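Local coordinates for protein polyphosphate kinase (Porphyromonas gingivalis, PDB 2O8R) that probably catalyses the reversible, magnesium-dependent transfer of the terminal phosphate of ATP onto a growing polyphosphate chain, at residues 455-464 against 476-487; 536-544 against 595-604. The protein carries 3 engineered substitutions. All coordinates share one frame; numbering follows the deposited sequence.

Contact 1: 455-464 against 476-487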
# COMPACT_ATOMS: atom_id res chain seq x y z
N PRO A 455 32.95 -23.97 5.43
CA PRO A 455 32.23 -22.95 4.67
C PRO A 455 32.92 -21.62 4.87
O PRO A 455 33.38 -21.31 5.96
CB PRO A 455 30.84 -22.94 5.32
CG PRO A 455 31.01 -23.61 6.63
CD PRO A 455 32.09 -24.61 6.44
N GLN A 456 33.03 -20.85 3.80
CA GLN A 456 33.67 -19.55 3.87
C GLN A 456 32.63 -18.52 3.44
O GLN A 456 31.76 -18.81 2.62
CB GLN A 456 34.87 -19.52 2.94
CG GLN A 456 36.06 -18.72 3.41
CD GLN A 456 37.33 -19.09 2.65
OE1 GLN A 456 37.77 -20.25 2.68
NE2 GLN A 456 37.92 -18.12 1.96
N GLY A 457 32.70 -17.33 4.02
CA GLY A 457 31.73 -16.30 3.66
C GLY A 457 31.53 -15.18 4.66
O GLY A 457 32.45 -14.81 5.39
N ILE A 458 30.32 -14.64 4.66
CA ILE A 458 29.98 -13.47 5.46
C ILE A 458 28.70 -13.73 6.25
O ILE A 458 27.69 -14.15 5.70
CB ILE A 458 29.76 -12.22 4.58
CG1 ILE A 458 31.02 -11.87 3.80
CG2 ILE A 458 29.40 -11.05 5.43
CD1 ILE A 458 30.81 -10.80 2.72
N ALA A 459 28.76 -13.47 7.55
CA ALA A 459 27.58 -13.52 8.37
C ALA A 459 27.20 -12.11 8.77
O ALA A 459 28.06 -11.32 9.17
CB ALA A 459 27.81 -14.39 9.62
N LEU A 460 25.92 -11.79 8.64
CA LEU A 460 25.36 -10.54 9.14
C LEU A 460 24.43 -10.86 10.28
O LEU A 460 23.52 -11.67 10.10
CB LEU A 460 24.58 -9.86 8.02
CG LEU A 460 25.24 -8.89 7.05
CD1 LEU A 460 26.60 -9.36 6.62
CD2 LEU A 460 24.35 -8.70 5.84
N LEU A 461 24.67 -10.27 11.45
CA LEU A 461 23.84 -10.48 12.67
C LEU A 461 23.41 -9.17 13.28
O LEU A 461 24.17 -8.21 13.28
CB LEU A 461 24.57 -11.28 13.73
CG LEU A 461 24.87 -12.71 13.31
CD1 LEU A 461 26.29 -12.81 12.72
CD2 LEU A 461 24.70 -13.60 14.51
N SER A 462 22.20 -9.14 13.83
CA SER A 462 21.57 -7.87 14.11
C SER A 462 20.58 -7.87 15.26
O SER A 462 19.95 -8.89 15.55
CB SER A 462 20.84 -7.39 12.87
OG SER A 462 20.36 -6.08 13.07
N THR A 463 20.41 -6.71 15.87
CA THR A 463 19.45 -6.53 16.97
C THR A 463 18.04 -6.26 16.47
O THR A 463 17.08 -6.39 17.22
CB THR A 463 19.87 -5.40 17.90
OG1 THR A 463 19.87 -4.16 17.18
CG2 THR A 463 21.26 -5.67 18.44
N GLY A 464 17.91 -5.87 15.20
CA GLY A 464 16.61 -5.76 14.56
C GLY A 464 16.62 -6.16 13.09
O GLY A 464 17.59 -6.71 12.60
N ASP A 476 19.36 0.43 16.06
CA ASP A 476 19.71 -1.00 16.09
C ASP A 476 21.20 -1.19 15.80
O ASP A 476 21.88 -0.28 15.31
CB ASP A 476 18.91 -1.77 15.04
CG ASP A 476 17.56 -2.20 15.53
OD1 ASP A 476 17.48 -2.77 16.63
OD2 ASP A 476 16.58 -1.96 14.80
N THR A 477 21.69 -2.40 16.06
CA THR A 477 23.10 -2.70 15.87
C THR A 477 23.35 -3.96 15.03
O THR A 477 22.75 -5.02 15.26
CB THR A 477 23.81 -2.77 17.22
OG1 THR A 477 23.61 -1.53 17.92
CG2 THR A 477 25.29 -3.00 17.04
N THR A 478 24.23 -3.83 14.04
CA THR A 478 24.50 -4.91 13.11
C THR A 478 26.00 -5.22 13.05
O THR A 478 26.82 -4.31 12.86
CB THR A 478 24.00 -4.55 11.70
OG1 THR A 478 22.57 -4.45 11.72
CG2 THR A 478 24.42 -5.60 10.69
N LEU A 479 26.33 -6.50 13.23
CA LEU A 479 27.68 -7.00 13.08
C LEU A 479 27.85 -7.64 11.72
O LEU A 479 27.02 -8.44 11.30
CB LEU A 479 27.97 -8.06 14.14
CG LEU A 479 29.37 -8.67 14.05
CD1 LEU A 479 30.41 -7.60 14.33
CD2 LEU A 479 29.53 -9.85 15.00
N MSE A 480 28.94 -7.31 11.04
CA MSE A 480 29.25 -7.95 9.78
C MSE A 480 30.62 -8.60 9.90
O MSE A 480 31.61 -7.92 10.14
CB MSE A 480 29.20 -6.94 8.64
CG MSE A 480 27.81 -6.39 8.46
SE MSE A 480 27.63 -4.96 7.16
CE MSE A 480 27.44 -5.98 5.53
N THR A 481 30.66 -9.92 9.77
CA THR A 481 31.88 -10.68 10.07
C THR A 481 32.14 -11.76 9.05
O THR A 481 31.20 -12.31 8.44
CB THR A 481 31.82 -11.35 11.48
OG1 THR A 481 33.14 -11.67 11.91
CG2 THR A 481 31.00 -12.64 11.46
N ALA A 482 33.42 -12.06 8.85
CA ALA A 482 33.82 -13.13 7.95
C ALA A 482 34.44 -14.24 8.77
O ALA A 482 34.89 -15.25 8.24
CB ALA A 482 34.80 -12.62 6.92
N ASN A 483 34.43 -14.03 10.09
CA ASN A 483 34.97 -14.96 11.05
C ASN A 483 34.51 -16.38 10.79
O ASN A 483 33.32 -16.63 10.68
CB ASN A 483 34.56 -14.53 12.44
CG ASN A 483 35.09 -15.44 13.52
OD1 ASN A 483 34.67 -16.59 13.65
ND2 ASN A 483 36.00 -14.92 14.33
N THR A 484 35.46 -17.31 10.71
CA THR A 484 35.14 -18.66 10.26
C THR A 484 34.31 -19.46 11.29
O THR A 484 33.55 -20.33 10.92
CB THR A 484 36.40 -19.46 9.77
OG1 THR A 484 37.10 -20.01 10.90
CG2 THR A 484 37.38 -18.59 8.93
N ASP A 485 34.43 -19.14 12.58
CA ASP A 485 33.61 -19.79 13.59
C ASP A 485 32.16 -19.32 13.57
O ASP A 485 31.24 -20.14 13.68
CB ASP A 485 34.20 -19.58 14.98
CG ASP A 485 35.44 -20.42 15.21
OD1 ASP A 485 35.95 -21.01 14.23
OD2 ASP A 485 35.90 -20.48 16.37
N ILE A 486 31.97 -18.01 13.45
CA ILE A 486 30.63 -17.44 13.34
C ILE A 486 30.00 -17.90 12.04
O ILE A 486 28.85 -18.34 12.03
CB ILE A 486 30.63 -15.90 13.35
CG1 ILE A 486 31.55 -15.34 14.44
CG2 ILE A 486 29.21 -15.37 13.53
CD1 ILE A 486 30.91 -15.24 15.79
N VAL A 487 30.75 -17.79 10.94
CA VAL A 487 30.17 -18.04 9.62
C VAL A 487 29.72 -19.49 9.55
O VAL A 487 28.76 -19.82 8.86
CB VAL A 487 31.14 -17.69 8.47
CG1 VAL A 487 30.82 -18.50 7.20
CG2 VAL A 487 31.11 -16.18 8.18
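Ala-459 and Leu-461 exchange backbone hydrogen bonds with Thr-481 and Leu-479 respectively, two antiparallel pairs whose strand axes run 163° apart; Thr-463 N adds a further bond to Thr-477 O. Polar side chains take over near Gly-464. With its OG1 placed between backbone N and carbonyl carbon (chi1 63°), Thr-463 turns this hydroxyl onto the partner strand: OG1 accepts from Thr-477 N at 2.8 Å in a nearly straight bond and donates to Asp-476 OD1, also 2.8 Å away. That oxygen is met on its anti side, 27° out of the carboxylate plane, and also receives a bond from His-597. Next along, Thr-478 OG1 donates to Ser-462 OG (3.1 Å), which itself donates to Gly-464 O. Apolar contacts lie on both faces. Leu-460 and Met-480, a selenomethionine, lie side by side, Leu-460 CD1 3.6 Å from Met-480 CE, with Leu-360 of helix 355-365 against them. On the face of Ala-459 and Leu-461, helix 484-497 brings Val-487 CG2 to 4.0 Å from Ala-459 CB and Ile-486 CG2 against Leu-461 CD1. Asn-483 OD1 caps this helix, accepting from Ile-486 N. The whole is a beta hairpin running on into a helix, within a phospholipase D-like domain of the PPK1 family.

Contact 2: 536-544 against 595-604. With SO4 (sulfate ion), chain F.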
# COMPACT_ATOMS: atom_id res chain seq x y z
N ARG A 536 36.49 -7.09 40.79
CA ARG A 536 35.31 -6.30 40.44
C ARG A 536 34.28 -7.15 39.69
O ARG A 536 34.66 -7.98 38.85
CB ARG A 536 35.71 -5.07 39.61
CG ARG A 536 34.54 -4.18 39.27
CD ARG A 536 34.93 -2.72 39.08
NE ARG A 536 33.75 -1.89 38.85
CZ ARG A 536 33.19 -1.67 37.65
NH1 ARG A 536 33.71 -2.23 36.56
NH2 ARG A 536 32.12 -0.90 37.54
N GLY A 537 33.00 -6.96 40.01
CA GLY A 537 31.91 -7.66 39.34
C GLY A 537 30.93 -6.69 38.70
O GLY A 537 30.15 -6.03 39.40
N TYR A 538 30.97 -6.60 37.38
CA TYR A 538 30.14 -5.62 36.68
C TYR A 538 29.40 -6.19 35.46
O TYR A 538 29.92 -7.08 34.77
CB TYR A 538 30.99 -4.42 36.27
CG TYR A 538 30.19 -3.31 35.65
CD1 TYR A 538 29.28 -2.58 36.42
CD2 TYR A 538 30.32 -3.01 34.29
CE1 TYR A 538 28.53 -1.57 35.86
CE2 TYR A 538 29.57 -2.00 33.72
CZ TYR A 538 28.68 -1.28 34.51
OH TYR A 538 27.95 -0.27 33.95
N MSE A 539 28.20 -5.68 35.22
CA MSE A 539 27.39 -6.04 34.05
C MSE A 539 26.74 -4.82 33.48
O MSE A 539 26.23 -3.97 34.23
CB MSE A 539 26.31 -7.05 34.42
CG MSE A 539 26.86 -8.42 34.74
SE MSE A 539 25.51 -9.78 34.98
CE MSE A 539 24.89 -9.38 36.75
N LEU A 540 26.75 -4.72 32.16
CA LEU A 540 26.04 -3.65 31.47
C LEU A 540 25.11 -4.30 30.48
O LEU A 540 25.56 -4.93 29.53
CB LEU A 540 27.04 -2.70 30.80
CG LEU A 540 26.57 -1.39 30.15
CD1 LEU A 540 25.28 -0.82 30.71
CD2 LEU A 540 27.67 -0.36 30.24
N LEU A 541 23.81 -4.16 30.72
CA LEU A 541 22.80 -4.90 29.98
C LEU A 541 21.72 -3.98 29.40
O LEU A 541 21.05 -3.26 30.13
CB LEU A 541 22.14 -5.90 30.90
CG LEU A 541 22.92 -7.02 31.58
CD1 LEU A 541 21.96 -7.70 32.53
CD2 LEU A 541 23.47 -8.00 30.56
N LYS A 542 21.55 -4.01 28.07
CA LYS A 542 20.54 -3.17 27.42
C LYS A 542 19.57 -4.00 26.61
O LYS A 542 19.98 -4.78 25.76
CB LYS A 542 21.20 -2.16 26.50
CG LYS A 542 20.22 -1.36 25.66
CD LYS A 542 20.96 -0.42 24.71
CE LYS A 542 19.99 0.34 23.88
NZ LYS A 542 19.44 1.40 24.73
N MSE A 543 18.28 -3.83 26.88
CA MSE A 543 17.25 -4.50 26.11
C MSE A 543 15.90 -3.79 26.13
O MSE A 543 15.70 -2.82 26.85
CB MSE A 543 17.10 -5.92 26.60
CG MSE A 543 16.60 -6.02 28.01
SE MSE A 543 17.17 -7.71 28.78
CE MSE A 543 18.01 -8.52 27.18
N ASN A 544 14.98 -4.27 25.30
CA ASN A 544 13.67 -3.67 25.19
C ASN A 544 12.84 -4.12 26.37
O ASN A 544 12.03 -3.36 26.89
CB ASN A 544 12.99 -4.05 23.87
CG ASN A 544 13.67 -3.43 22.65
OD1 ASN A 544 14.37 -4.11 21.91
ND2 ASN A 544 13.45 -2.14 22.44
N LEU A 595 13.72 4.77 18.52
CA LEU A 595 13.33 3.69 19.40
C LEU A 595 14.58 2.89 19.76
O LEU A 595 15.26 2.34 18.88
CB LEU A 595 12.24 2.84 18.75
CG LEU A 595 11.56 1.74 19.57
CD1 LEU A 595 10.04 1.74 19.41
CD2 LEU A 595 12.12 0.43 19.15
N GLU A 596 14.88 2.88 21.05
CA GLU A 596 16.08 2.23 21.58
C GLU A 596 15.91 0.72 21.56
O GLU A 596 15.42 0.11 22.50
CB GLU A 596 16.35 2.72 22.99
CG GLU A 596 16.85 4.15 23.07
CD GLU A 596 18.26 4.32 22.52
OE1 GLU A 596 19.07 3.37 22.61
OE2 GLU A 596 18.57 5.40 22.01
N HIS A 597 16.33 0.12 20.46
CA HIS A 597 15.87 -1.21 20.18
C HIS A 597 16.99 -2.22 20.30
O HIS A 597 16.74 -3.41 20.30
CB HIS A 597 15.24 -1.25 18.78
CG HIS A 597 14.56 -2.55 18.47
ND1 HIS A 597 15.18 -3.55 17.75
CD2 HIS A 597 13.34 -3.01 18.79
CE1 HIS A 597 14.35 -4.57 17.63
NE2 HIS A 597 13.22 -4.26 18.25
N SER A 598 18.22 -1.73 20.39
CA SER A 598 19.38 -2.61 20.55
C SER A 598 19.21 -3.53 21.76
O SER A 598 18.62 -3.14 22.78
CB SER A 598 20.67 -1.80 20.73
OG SER A 598 21.04 -1.16 19.53
N ARG A 599 19.72 -4.75 21.61
CA ARG A 599 19.86 -5.66 22.75
C ARG A 599 21.32 -6.05 22.85
O ARG A 599 21.86 -6.72 21.96
CB ARG A 599 18.97 -6.88 22.57
CG ARG A 599 17.52 -6.54 22.30
CD ARG A 599 16.89 -7.55 21.40
NE ARG A 599 15.45 -7.41 21.39
CZ ARG A 599 14.71 -7.25 20.29
NH1 ARG A 599 15.28 -7.24 19.10
NH2 ARG A 599 13.39 -7.12 20.40
N ILE A 600 21.97 -5.60 23.92
CA ILE A 600 23.42 -5.74 24.06
C ILE A 600 23.81 -6.16 25.47
O ILE A 600 23.24 -5.65 26.44
CB ILE A 600 24.14 -4.41 23.71
CG1 ILE A 600 24.02 -4.13 22.21
CG2 ILE A 600 25.60 -4.46 24.15
CD1 ILE A 600 24.64 -2.80 21.76
N TRP A 601 24.75 -7.09 25.60
CA TRP A 601 25.19 -7.55 26.92
C TRP A 601 26.70 -7.38 27.08
O TRP A 601 27.47 -7.81 26.23
CB TRP A 601 24.82 -9.02 27.20
CG TRP A 601 23.48 -9.50 26.68
CD1 TRP A 601 22.31 -8.79 26.59
CD2 TRP A 601 23.18 -10.84 26.24
NE1 TRP A 601 21.31 -9.60 26.10
CE2 TRP A 601 21.81 -10.85 25.87
CE3 TRP A 601 23.93 -12.01 26.12
CZ2 TRP A 601 21.19 -11.99 25.38
CZ3 TRP A 601 23.30 -13.16 25.63
CH2 TRP A 601 21.94 -13.13 25.27
N CYS A 602 27.10 -6.77 28.19
CA CYS A 602 28.51 -6.61 28.54
C CYS A 602 28.80 -7.20 29.90
O CYS A 602 28.24 -6.76 30.91
CB CYS A 602 28.89 -5.14 28.58
SG CYS A 602 28.50 -4.33 27.06
N PHE A 603 29.67 -8.19 29.92
CA PHE A 603 30.14 -8.75 31.18
C PHE A 603 31.60 -8.37 31.41
O PHE A 603 32.46 -8.65 30.57
CB PHE A 603 29.97 -10.27 31.18
CG PHE A 603 28.54 -10.72 30.97
CD1 PHE A 603 27.75 -11.07 32.05
CD2 PHE A 603 28.00 -10.82 29.68
CE1 PHE A 603 26.44 -11.51 31.86
CE2 PHE A 603 26.70 -11.26 29.50
CZ PHE A 603 25.92 -11.60 30.59
N HIS A 604 31.87 -7.73 32.55
CA HIS A 604 33.21 -7.22 32.86
C HIS A 604 34.31 -8.28 32.88
O HIS A 604 35.39 -8.05 32.32
CB HIS A 604 33.21 -6.48 34.19
CG HIS A 604 34.51 -5.79 34.49
ND1 HIS A 604 35.20 -5.07 33.54
CD2 HIS A 604 35.23 -5.71 35.63
CE1 HIS A 604 36.29 -4.57 34.08
NE2 HIS A 604 36.34 -4.94 35.34
S SO4 F . 11.31 -7.12 17.42
O1 SO4 F . 11.24 -5.68 17.20
O2 SO4 F . 10.36 -7.49 18.48
O3 SO4 F . 10.96 -7.82 16.18
O4 SO4 F . 12.68 -7.50 17.75
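Lys-542 reaches along Ser-598 to Glu-596: CG lies anti to the backbone N (chi1 174°), and the chain stays extended to CE before bending at the last torsion. CB lies near Ile-600 O, CG and CD pass Ser-598 O, the nearer, CG, at 3.7 Å, and CE packs 3.9 Å from Ser-598 CB. At the tip, NZ forms a salt bridge with Glu-596 OE1 (2.9 Å), meeting it on the anti side and 27° out of the carboxylate plane. The strands carrying it pair antiparallel, with Lys-542 bonded both ways to Ile-600 and Leu-540 to Cys-602. Selenomethionine Met-539 sets SE 3.7 Å from Phe-603 CE1 in an oblique Met-aromatic contact, and Leu-541 CD2 packs on Trp-601 CB. At the far end of strand 600-603, Arg-536 NH1 lies over one face of the His-604 ring. Ahead of that strand, segment 595-604 forms an anion site: His-597 NE2 donates to sulfate O1 (2.7 Å), Arg-599 NH1 and NH2 both grip O4 from the guanidinium edge, and Asp-617 forms a salt bridge with Arg-599 NE. The buried lysine charge is probably balanced by Glu-596, with Gln-649 bonding to both, whereas the sulfate is consistent with a phosphate pocket at the predicted ATP site.

Overall arrangement
Both segments of contact 1 precede those of contact 2 in the chain, and the contact centres are about 20 Å apart. They belong to the two successive C-terminal regions of the protein, both phospholipase D-like. Contact 1 is a local hairpin, whereas helix 549-560 and strands 564-569 and 585-589 intervene between the segments of contact 2. Strand 595-596 runs parallel to strand 474-481, so a piece of the second region extends the sheet of the first, while strands 538-543 and 600-603 sit in a separate sheet. At the junction the Asp-476 to His-597 bond is joined by a probable hydrogen bond from Thr-477 to Ser-598. Contact 1 may thereby help orient the sulfate-binding histidine, consistent with a nucleotide site near the junction of the two regions.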